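Local structure of catechol 2,3-dioxygenase (3HPY) at residues I23-G36 with V43-Y56. The protein probably opens the ring of catechols with molecular oxygen, as an iron-dependent extradiol dioxygenase that works as a homotetramer. Numbering follows the deposited sequence.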
ATOM      1  N   ILE C  23     -27.769 -11.484  -8.556  1.00 36.57           N
ATOM      2  CA  ILE C  23     -28.003 -10.908  -7.231  1.00 35.78           C
ATOM      3  C   ILE C  23     -26.863 -11.307  -6.293  1.00 36.15           C
ATOM      4  O   ILE C  23     -26.242 -10.459  -5.650  1.00 33.98           O
ATOM      5  CB  ILE C  23     -29.343 -11.408  -6.623  1.00 35.74           C
ATOM      6  CG1 ILE C  23     -30.524 -10.871  -7.440  1.00 36.70           C
ATOM      7  CG2 ILE C  23     -29.471 -10.958  -5.170  1.00 34.08           C
ATOM      8  CD1 ILE C  23     -31.890 -11.257  -6.878  1.00 35.98           C
ATOM      9  N   HIS C  24     -26.606 -12.610  -6.228  1.00 36.53           N
ATOM     10  CA  HIS C  24     -25.546 -13.171  -5.396  1.00 36.09           C
ATOM     11  C   HIS C  24     -24.194 -12.567  -5.735  1.00 35.64           C
ATOM     12  O   HIS C  24     -23.452 -12.137  -4.850  1.00 35.36           O
ATOM     13  CB  HIS C  24     -25.474 -14.687  -5.602  1.00 37.88           C
ATOM     14  CG  HIS C  24     -24.240 -15.314  -5.034  1.00 38.76           C
ATOM     15  ND1 HIS C  24     -24.080 -15.560  -3.686  1.00 39.31           N
ATOM     16  CD2 HIS C  24     -23.087 -15.710  -5.629  1.00 39.67           C
ATOM     17  CE1 HIS C  24     -22.884 -16.081  -3.476  1.00 39.78           C
ATOM     18  NE2 HIS C  24     -22.261 -16.182  -4.638  1.00 39.27           N
ATOM     19  N   PHE C  25     -23.875 -12.542  -7.026  1.00 34.90           N
ATOM     20  CA  PHE C  25     -22.597 -12.009  -7.461  1.00 34.45           C
ATOM     21  C   PHE C  25     -22.368 -10.549  -7.065  1.00 34.43           C
ATOM     22  O   PHE C  25     -21.414 -10.235  -6.355  1.00 33.44           O
ATOM     23  CB  PHE C  25     -22.440 -12.169  -8.977  1.00 33.92           C
ATOM     24  CG  PHE C  25     -21.190 -11.541  -9.520  1.00 33.79           C
ATOM     25  CD1 PHE C  25     -21.206 -10.243 -10.012  1.00 31.62           C
ATOM     26  CD2 PHE C  25     -19.984 -12.237  -9.506  1.00 33.70           C
ATOM     27  CE1 PHE C  25     -20.048  -9.641 -10.481  1.00 32.57           C
ATOM     28  CE2 PHE C  25     -18.812 -11.642  -9.972  1.00 32.26           C
ATOM     29  CZ  PHE C  25     -18.844 -10.346 -10.459  1.00 32.56           C
ATOM     30  N   TYR C  26     -23.246  -9.662  -7.517  1.00 33.57           N
ATOM     31  CA  TYR C  26     -23.102  -8.246  -7.216  1.00 32.20           C
ATOM     32  C   TYR C  26     -23.250  -7.886  -5.747  1.00 33.11           C
ATOM     33  O   TYR C  26     -22.835  -6.811  -5.331  1.00 32.08           O
ATOM     34  CB  TYR C  26     -24.093  -7.425  -8.050  1.00 32.26           C
ATOM     35  CG  TYR C  26     -23.660  -7.255  -9.488  1.00 30.74           C
ATOM     36  CD1 TYR C  26     -22.533  -6.493  -9.810  1.00 31.88           C
ATOM     37  CD2 TYR C  26     -24.351  -7.878 -10.524  1.00 30.85           C
ATOM     38  CE1 TYR C  26     -22.103  -6.358 -11.131  1.00 29.25           C
ATOM     39  CE2 TYR C  26     -23.931  -7.748 -11.855  1.00 28.90           C
ATOM     40  CZ  TYR C  26     -22.806  -6.985 -12.146  1.00 29.76           C
ATOM     41  OH  TYR C  26     -22.388  -6.832 -13.451  1.00 27.71           O
ATOM     42  N   ARG C  27     -23.822  -8.775  -4.952  1.00 34.13           N
ATOM     43  CA  ARG C  27     -23.992  -8.455  -3.546  1.00 35.56           C
ATOM     44  C   ARG C  27     -22.935  -9.087  -2.643  1.00 34.80           C
ATOM     45  O   ARG C  27     -22.399  -8.429  -1.747  1.00 33.45           O
ATOM     46  CB  ARG C  27     -25.385  -8.876  -3.071  1.00 38.44           C
ATOM     47  CG  ARG C  27     -25.938  -7.951  -2.008  1.00 42.49           C
ATOM     48  CD  ARG C  27     -26.584  -8.702  -0.866  1.00 46.42           C
ATOM     49  NE  ARG C  27     -27.791  -9.410  -1.275  1.00 49.00           N
ATOM     50  CZ  ARG C  27     -28.644  -9.964  -0.421  1.00 50.47           C
ATOM     51  NH1 ARG C  27     -28.415  -9.886   0.884  1.00 49.49           N
ATOM     52  NH2 ARG C  27     -29.725 -10.591  -0.870  1.00 52.46           N
ATOM     53  N   ASN C  28     -22.630 -10.356  -2.897  1.00 33.04           N
ATOM     54  CA  ASN C  28     -21.670 -11.101  -2.094  1.00 32.03           C
ATOM     55  C   ASN C  28     -20.251 -11.119  -2.649  1.00 31.07           C
ATOM     56  O   ASN C  28     -19.294 -11.356  -1.911  1.00 32.31           O
ATOM     57  CB  ASN C  28     -22.180 -12.527  -1.914  1.00 32.30           C
ATOM     58  CG  ASN C  28     -23.514 -12.569  -1.209  1.00 33.04           C
ATOM     59  OD1 ASN C  28     -24.308 -13.485  -1.411  1.00 34.16           O
ATOM     60  ND2 ASN C  28     -23.768 -11.572  -0.365  1.00 33.06           N
ATOM     61  N   VAL C  29     -20.113 -10.880  -3.947  1.00 29.11           N
ATOM     62  CA  VAL C  29     -18.800 -10.856  -4.568  1.00 27.41           C
ATOM     63  C   VAL C  29     -18.315  -9.425  -4.778  1.00 26.99           C
ATOM     64  O   VAL C  29     -17.297  -9.032  -4.218  1.00 24.79           O
ATOM     65  CB  VAL C  29     -18.792 -11.564  -5.930  1.00 28.04           C
ATOM     66  CG1 VAL C  29     -17.389 -11.497  -6.535  1.00 26.06           C
ATOM     67  CG2 VAL C  29     -19.243 -13.007  -5.767  1.00 28.79           C
ATOM     68  N   LEU C  30     -19.031  -8.648  -5.589  1.00 27.33           N
ATOM     69  CA  LEU C  30     -18.616  -7.265  -5.830  1.00 27.35           C
ATOM     70  C   LEU C  30     -18.834  -6.423  -4.583  1.00 27.32           C
ATOM     71  O   LEU C  30     -18.241  -5.364  -4.433  1.00 25.76           O
ATOM     72  CB  LEU C  30     -19.382  -6.649  -7.006  1.00 28.72           C
ATOM     73  CG  LEU C  30     -18.916  -5.239  -7.401  1.00 29.05           C
ATOM     74  CD1 LEU C  30     -17.425  -5.250  -7.693  1.00 28.31           C
ATOM     75  CD2 LEU C  30     -19.694  -4.759  -8.615  1.00 31.37           C
ATOM     76  N   GLY C  31     -19.699  -6.889  -3.690  1.00 27.56           N
ATOM     77  CA  GLY C  31     -19.941  -6.152  -2.464  1.00 28.82           C
ATOM     78  C   GLY C  31     -20.845  -4.936  -2.547  1.00 28.33           C
ATOM     79  O   GLY C  31     -20.673  -3.992  -1.772  1.00 27.97           O
ATOM     80  N   LEU C  32     -21.786  -4.930  -3.486  1.00 27.34           N
ATOM     81  CA  LEU C  32     -22.736  -3.824  -3.581  1.00 26.84           C
ATOM     82  C   LEU C  32     -23.833  -4.068  -2.554  1.00 28.20           C
ATOM     83  O   LEU C  32     -24.108  -5.216  -2.183  1.00 29.49           O
ATOM     84  CB  LEU C  32     -23.378  -3.758  -4.970  1.00 25.46           C
ATOM     85  CG  LEU C  32     -22.663  -2.959  -6.065  1.00 25.30           C
ATOM     86  CD1 LEU C  32     -21.180  -3.192  -6.011  1.00 27.12           C
ATOM     87  CD2 LEU C  32     -23.226  -3.334  -7.415  1.00 25.51           C
ATOM     88  N   VAL C  33     -24.458  -2.982  -2.111  1.00 28.48           N
ATOM     89  CA  VAL C  33     -25.540  -3.024  -1.135  1.00 29.47           C
ATOM     90  C   VAL C  33     -26.887  -3.026  -1.874  1.00 31.97           C
ATOM     91  O   VAL C  33     -27.200  -2.080  -2.588  1.00 33.15           O
ATOM     92  CB  VAL C  33     -25.452  -1.786  -0.196  1.00 29.40           C
ATOM     93  CG1 VAL C  33     -26.589  -1.793   0.810  1.00 25.83           C
ATOM     94  CG2 VAL C  33     -24.099  -1.784   0.529  1.00 27.62           C
ATOM     95  N   GLU C  34     -27.670  -4.094  -1.713  1.00 33.24           N
ATOM     96  CA  GLU C  34     -28.978  -4.203  -2.372  1.00 32.88           C
ATOM     97  C   GLU C  34     -29.877  -3.166  -1.743  1.00 33.10           C
ATOM     98  O   GLU C  34     -29.865  -2.997  -0.533  1.00 33.24           O
ATOM     99  CB  GLU C  34     -29.585  -5.586  -2.158  1.00 33.81           C
ATOM    100  CG  GLU C  34     -30.898  -5.771  -2.900  1.00 36.23           C
ATOM    101  CD  GLU C  34     -31.427  -7.188  -2.818  1.00 37.48           C
ATOM    102  OE1 GLU C  34     -30.633  -8.133  -3.008  1.00 37.35           O
ATOM    103  OE2 GLU C  34     -32.645  -7.349  -2.581  1.00 38.25           O
ATOM    104  N   THR C  35     -30.700  -2.492  -2.520  1.00 33.40           N
ATOM    105  CA  THR C  35     -31.462  -1.461  -1.866  1.00 36.66           C
ATOM    106  C   THR C  35     -32.965  -1.440  -2.122  1.00 36.64           C
ATOM    107  O   THR C  35     -33.701  -0.635  -1.542  1.00 36.97           O
ATOM    108  CB  THR C  35     -30.801  -0.127  -2.204  1.00 37.52           C
ATOM    109  OG1 THR C  35     -31.584   0.950  -1.691  1.00 38.89           O
ATOM    110  CG2 THR C  35     -30.616  -0.005  -3.703  1.00 36.94           C
ATOM    111  N   GLY C  36     -33.408  -2.358  -2.967  1.00 36.36           N
ATOM    112  CA  GLY C  36     -34.813  -2.463  -3.290  1.00 38.78           C
ATOM    113  C   GLY C  36     -35.043  -3.297  -4.532  1.00 39.86           C
ATOM    114  O   GLY C  36     -34.151  -3.458  -5.366  1.00 39.29           O
ATOM    115  N   VAL C  43     -33.688  -5.349  -9.434  1.00 38.98           N
ATOM    116  CA  VAL C  43     -33.129  -5.206  -8.093  1.00 38.96           C
ATOM    117  C   VAL C  43     -32.066  -4.109  -8.117  1.00 38.56           C
ATOM    118  O   VAL C  43     -31.183  -4.101  -8.979  1.00 38.78           O
ATOM    119  CB  VAL C  43     -32.538  -6.543  -7.587  1.00 38.42           C
ATOM    120  CG1 VAL C  43     -31.563  -7.084  -8.581  1.00 39.72           C
ATOM    121  CG2 VAL C  43     -31.874  -6.345  -6.243  1.00 37.95           C
ATOM    122  N   TYR C  44     -32.177  -3.177  -7.174  1.00 37.51           N
ATOM    123  CA  TYR C  44     -31.268  -2.038  -7.097  1.00 36.78           C
ATOM    124  C   TYR C  44     -30.120  -2.223  -6.107  1.00 35.45           C
ATOM    125  O   TYR C  44     -30.291  -2.788  -5.020  1.00 34.16           O
ATOM    126  CB  TYR C  44     -32.046  -0.767  -6.725  1.00 38.17           C
ATOM    127  CG  TYR C  44     -33.240  -0.438  -7.613  1.00 40.08           C
ATOM    128  CD1 TYR C  44     -34.364  -1.269  -7.645  1.00 39.74           C
ATOM    129  CD2 TYR C  44     -33.261   0.724  -8.390  1.00 40.76           C
ATOM    130  CE1 TYR C  44     -35.474  -0.952  -8.422  1.00 40.31           C
ATOM    131  CE2 TYR C  44     -34.373   1.052  -9.175  1.00 41.07           C
ATOM    132  CZ  TYR C  44     -35.475   0.210  -9.185  1.00 40.69           C
ATOM    133  OH  TYR C  44     -36.574   0.527  -9.952  1.00 38.75           O
ATOM    134  N   PHE C  45     -28.955  -1.712  -6.497  1.00 34.20           N
ATOM    135  CA  PHE C  45     -27.742  -1.782  -5.689  1.00 32.38           C
ATOM    136  C   PHE C  45     -27.066  -0.420  -5.647  1.00 30.52           C
ATOM    137  O   PHE C  45     -27.354   0.452  -6.466  1.00 29.14           O
ATOM    138  CB  PHE C  45     -26.732  -2.757  -6.296  1.00 32.84           C
ATOM    139  CG  PHE C  45     -27.181  -4.187  -6.323  1.00 33.86           C
ATOM    140  CD1 PHE C  45     -27.799  -4.718  -7.453  1.00 34.15           C
ATOM    141  CD2 PHE C  45     -26.914  -5.027  -5.247  1.00 33.98           C
ATOM    142  CE1 PHE C  45     -28.134  -6.067  -7.512  1.00 35.74           C
ATOM    143  CE2 PHE C  45     -27.246  -6.375  -5.296  1.00 35.71           C
ATOM    144  CZ  PHE C  45     -27.856  -6.897  -6.431  1.00 36.23           C
ATOM    145  N   LYS C  46     -26.152  -0.260  -4.693  1.00 29.99           N
ATOM    146  CA  LYS C  46     -25.365   0.962  -4.542  1.00 29.16           C
ATOM    147  C   LYS C  46     -24.051   0.606  -3.840  1.00 28.32           C
ATOM    148  O   LYS C  46     -23.945  -0.448  -3.206  1.00 29.41           O
ATOM    149  CB  LYS C  46     -26.117   2.001  -3.710  1.00 28.77           C
ATOM    150  CG  LYS C  46     -26.179   1.682  -2.216  1.00 30.00           C
ATOM    151  CD  LYS C  46     -26.881   2.797  -1.470  1.00 31.43           C
ATOM    152  CE  LYS C  46     -25.938   3.972  -1.221  1.00 32.23           C
ATOM    153  NZ  LYS C  46     -24.979   3.634  -0.116  1.00 28.91           N
ATOM    154  N   CYS C  47     -23.047   1.465  -3.965  1.00 27.25           N
ATOM    155  CA  CYS C  47     -21.775   1.216  -3.295  1.00 25.90           C
ATOM    156  C   CYS C  47     -22.011   1.622  -1.847  1.00 25.80           C
ATOM    157  O   CYS C  47     -22.740   2.581  -1.589  1.00 24.60           O
ATOM    158  CB  CYS C  47     -20.670   2.054  -3.936  1.00 25.26           C
ATOM    159  SG  CYS C  47     -20.289   1.556  -5.642  1.00 23.90           S
ATOM    160  N   TRP C  48     -21.416   0.894  -0.903  1.00 24.21           N
ATOM    161  CA  TRP C  48     -21.630   1.205   0.503  1.00 23.95           C
ATOM    162  C   TRP C  48     -21.342   2.653   0.870  1.00 24.76           C
ATOM    163  O   TRP C  48     -22.006   3.202   1.750  1.00 24.51           O
ATOM    164  CB  TRP C  48     -20.802   0.287   1.409  1.00 24.86           C
ATOM    165  CG  TRP C  48     -19.320   0.566   1.387  1.00 24.08           C
ATOM    166  CD1 TRP C  48     -18.388   0.013   0.549  1.00 22.85           C
ATOM    167  CD2 TRP C  48     -18.608   1.493   2.227  1.00 23.01           C
ATOM    168  NE1 TRP C  48     -17.139   0.541   0.815  1.00 22.66           N
ATOM    169  CE2 TRP C  48     -17.246   1.452   1.837  1.00 23.72           C
ATOM    170  CE3 TRP C  48     -18.989   2.357   3.262  1.00 26.46           C
ATOM    171  CZ2 TRP C  48     -16.263   2.240   2.456  1.00 24.12           C
ATOM    172  CZ3 TRP C  48     -17.997   3.148   3.885  1.00 25.90           C
ATOM    173  CH2 TRP C  48     -16.658   3.080   3.473  1.00 25.75           C
ATOM    174  N   ASP C  49     -20.377   3.278   0.194  1.00 24.07           N
ATOM    175  CA  ASP C  49     -20.003   4.657   0.523  1.00 25.70           C
ATOM    176  C   ASP C  49     -20.808   5.773  -0.155  1.00 24.24           C
ATOM    177  O   ASP C  49     -20.688   6.929   0.240  1.00 24.74           O
ATOM    178  CB  ASP C  49     -18.502   4.879   0.264  1.00 24.83           C
ATOM    179  CG  ASP C  49     -17.841   5.745   1.335  1.00 27.03           C
ATOM    180  OD1 ASP C  49     -18.529   6.153   2.293  1.00 25.25           O
ATOM    181  OD2 ASP C  49     -16.624   6.017   1.231  1.00 29.35           O
ATOM    182  N   GLU C  50     -21.618   5.450  -1.162  1.00 23.02           N
ATOM    183  CA  GLU C  50     -22.415   6.491  -1.824  1.00 23.32           C
ATOM    184  C   GLU C  50     -23.551   6.820  -0.885  1.00 23.15           C
ATOM    185  O   GLU C  50     -23.755   6.108   0.091  1.00 21.30           O
ATOM    186  CB  GLU C  50     -22.993   5.996  -3.150  1.00 19.77           C
ATOM    187  CG  GLU C  50     -21.949   5.494  -4.115  1.00 23.96           C
ATOM    188  CD  GLU C  50     -22.554   4.861  -5.358  1.00 24.17           C
ATOM    189  OE1 GLU C  50     -23.488   4.034  -5.214  1.00 27.46           O
ATOM    190  OE2 GLU C  50     -22.085   5.185  -6.472  1.00 24.11           O
ATOM    191  N   ARG C  51     -24.297   7.881  -1.176  1.00 22.98           N
ATOM    192  CA  ARG C  51     -25.406   8.252  -0.306  1.00 26.90           C
ATOM    193  C   ARG C  51     -26.780   8.037  -0.934  1.00 26.58           C
ATOM    194  O   ARG C  51     -27.770   7.857  -0.221  1.00 26.44           O
ATOM    195  CB  ARG C  51     -25.257   9.717   0.138  1.00 29.76           C
ATOM    196  CG  ARG C  51     -23.904   9.992   0.773  1.00 30.44           C
ATOM    197  CD  ARG C  51     -23.883  11.269   1.581  1.00 32.38           C
ATOM    198  NE  ARG C  51     -22.535  11.532   2.074  1.00 32.42           N
ATOM    199  CZ  ARG C  51     -22.199  12.582   2.812  1.00 33.33           C
ATOM    200  NH1 ARG C  51     -23.114  13.481   3.151  1.00 33.19           N
ATOM    201  NH2 ARG C  51     -20.944  12.732   3.206  1.00 32.31           N
ATOM    202  N   ASP C  52     -26.829   8.027  -2.263  1.00 27.23           N
ATOM    203  CA  ASP C  52     -28.090   7.849  -2.978  1.00 28.65           C
ATOM    204  C   ASP C  52     -28.559   6.398  -3.078  1.00 30.36           C
ATOM    205  O   ASP C  52     -27.751   5.466  -3.084  1.00 31.04           O
ATOM    206  CB  ASP C  52     -27.992   8.498  -4.363  1.00 29.72           C
ATOM    207  CG  ASP C  52     -28.067  10.025  -4.297  1.00 28.92           C
ATOM    208  OD1 ASP C  52     -28.378  10.558  -3.203  1.00 27.57           O
ATOM    209  OD2 ASP C  52     -27.832  10.689  -5.328  1.00 27.35           O
ATOM    210  N   HIS C  53     -29.878   6.221  -3.153  1.00 30.78           N
ATOM    211  CA  HIS C  53     -30.515   4.903  -3.202  1.00 31.51           C
ATOM    212  C   HIS C  53     -29.888   3.813  -4.069  1.00 30.95           C
ATOM    213  O   HIS C  53     -29.757   2.666  -3.631  1.00 33.87           O
ATOM    214  CB  HIS C  53     -31.985   5.058  -3.600  1.00 32.03           C
ATOM    215  CG  HIS C  53     -32.744   3.767  -3.636  1.00 32.33           C
ATOM    216  ND1 HIS C  53     -32.860   3.000  -4.776  1.00 33.38           N
ATOM    217  CD2 HIS C  53     -33.446   3.120  -2.677  1.00 31.95           C
ATOM    218  CE1 HIS C  53     -33.606   1.942  -4.519  1.00 32.27           C
ATOM    219  NE2 HIS C  53     -33.976   1.990  -3.251  1.00 33.31           N
ATOM    220  N   SER C  54     -29.501   4.161  -5.288  1.00 29.18           N
ATOM    221  CA  SER C  54     -28.936   3.175  -6.196  1.00 28.36           C
ATOM    222  C   SER C  54     -28.003   3.788  -7.229  1.00 27.76           C
ATOM    223  O   SER C  54     -28.089   4.980  -7.520  1.00 27.75           O
ATOM    224  CB  SER C  54     -30.069   2.479  -6.947  1.00 27.86           C
ATOM    225  OG  SER C  54     -30.693   3.405  -7.830  1.00 25.01           O
ATOM    226  N   CYS C  55     -27.131   2.946  -7.787  1.00 27.75           N
ATOM    227  CA  CYS C  55     -26.177   3.329  -8.827  1.00 28.15           C
ATOM    228  C   CYS C  55     -26.036   2.157  -9.822  1.00 28.00           C
ATOM    229  O   CYS C  55     -25.486   2.304 -10.911  1.00 27.34           O
ATOM    230  CB  CYS C  55     -24.809   3.638  -8.222  1.00 29.43           C
ATOM    231  SG  CYS C  55     -23.851   2.163  -7.763  1.00 30.73           S
ATOM    232  N   TYR C  56     -26.547   0.993  -9.434  1.00 28.81           N
ATOM    233  CA  TYR C  56     -26.476  -0.187 -10.290  1.00 29.49           C
ATOM    234  C   TYR C  56     -27.749  -1.012 -10.138  1.00 30.39           C
ATOM    235  O   TYR C  56     -28.138  -1.383  -9.021  1.00 31.27           O
ATOM    236  CB  TYR C  56     -25.271  -1.051  -9.913  1.00 27.15           C
ATOM    237  CG  TYR C  56     -24.768  -1.926 -11.040  1.00 26.69           C
ATOM    238  CD1 TYR C  56     -23.947  -1.404 -12.039  1.00 26.79           C
ATOM    239  CD2 TYR C  56     -25.097  -3.285 -11.100  1.00 28.71           C
ATOM    240  CE1 TYR C  56     -23.453  -2.212 -13.067  1.00 25.36           C
ATOM    241  CE2 TYR C  56     -24.609  -4.103 -12.126  1.00 27.26           C
ATOM    242  CZ  TYR C  56     -23.784  -3.557 -13.102  1.00 26.28           C
ATOM    243  OH  TYR C  56     -23.264  -4.363 -14.090  1.00 27.53           O
TER
HETATM  244  O   HOH W   1     -20.036  -1.119  -2.139  1.00 37.10           O
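The F45 ring carries Y26 CB over one face, 4.2 Å from its centroid, in a CH-pi contact; R27 CG lies in plane at its CE2 edge and Y56 O at its CD1 edge. A flat, apolar phenyl suits this slot between helix 19-29 and the sheet, with L32 packed across F45 CB. With CG anti to its carbonyl carbon (chi1 -65°), F45 extends under the helix. Y26 lies between two rings: Y56 CE2 sits 3.4 Å above one face, toward the rim, and F25 CD1 covers the opposite face. G36 O lies in plane at the Y44 edge, and T35 lies over one face of H53, its methyl doubtfully placed. Y56 OH donates to Y26 OH at 2.7 Å, and Y26 OH also bonds D260, so tyrosine here joins aromatic packing to a buried polar link. Strands 33-37 and 43-46 form an antiparallel hairpin, V33 N meeting K46 O almost straight at 2.8 Å. C55 N and Y56 N both bond F45 O, a classic beta bulge. At its strand's end, K46 bends its chain, and NZ donates to C47 O and E50 O across the type I turn. F45 and L32 thus give the helix of this VOC-family domain an apolar seat, while two tyrosines add a polar link to D260.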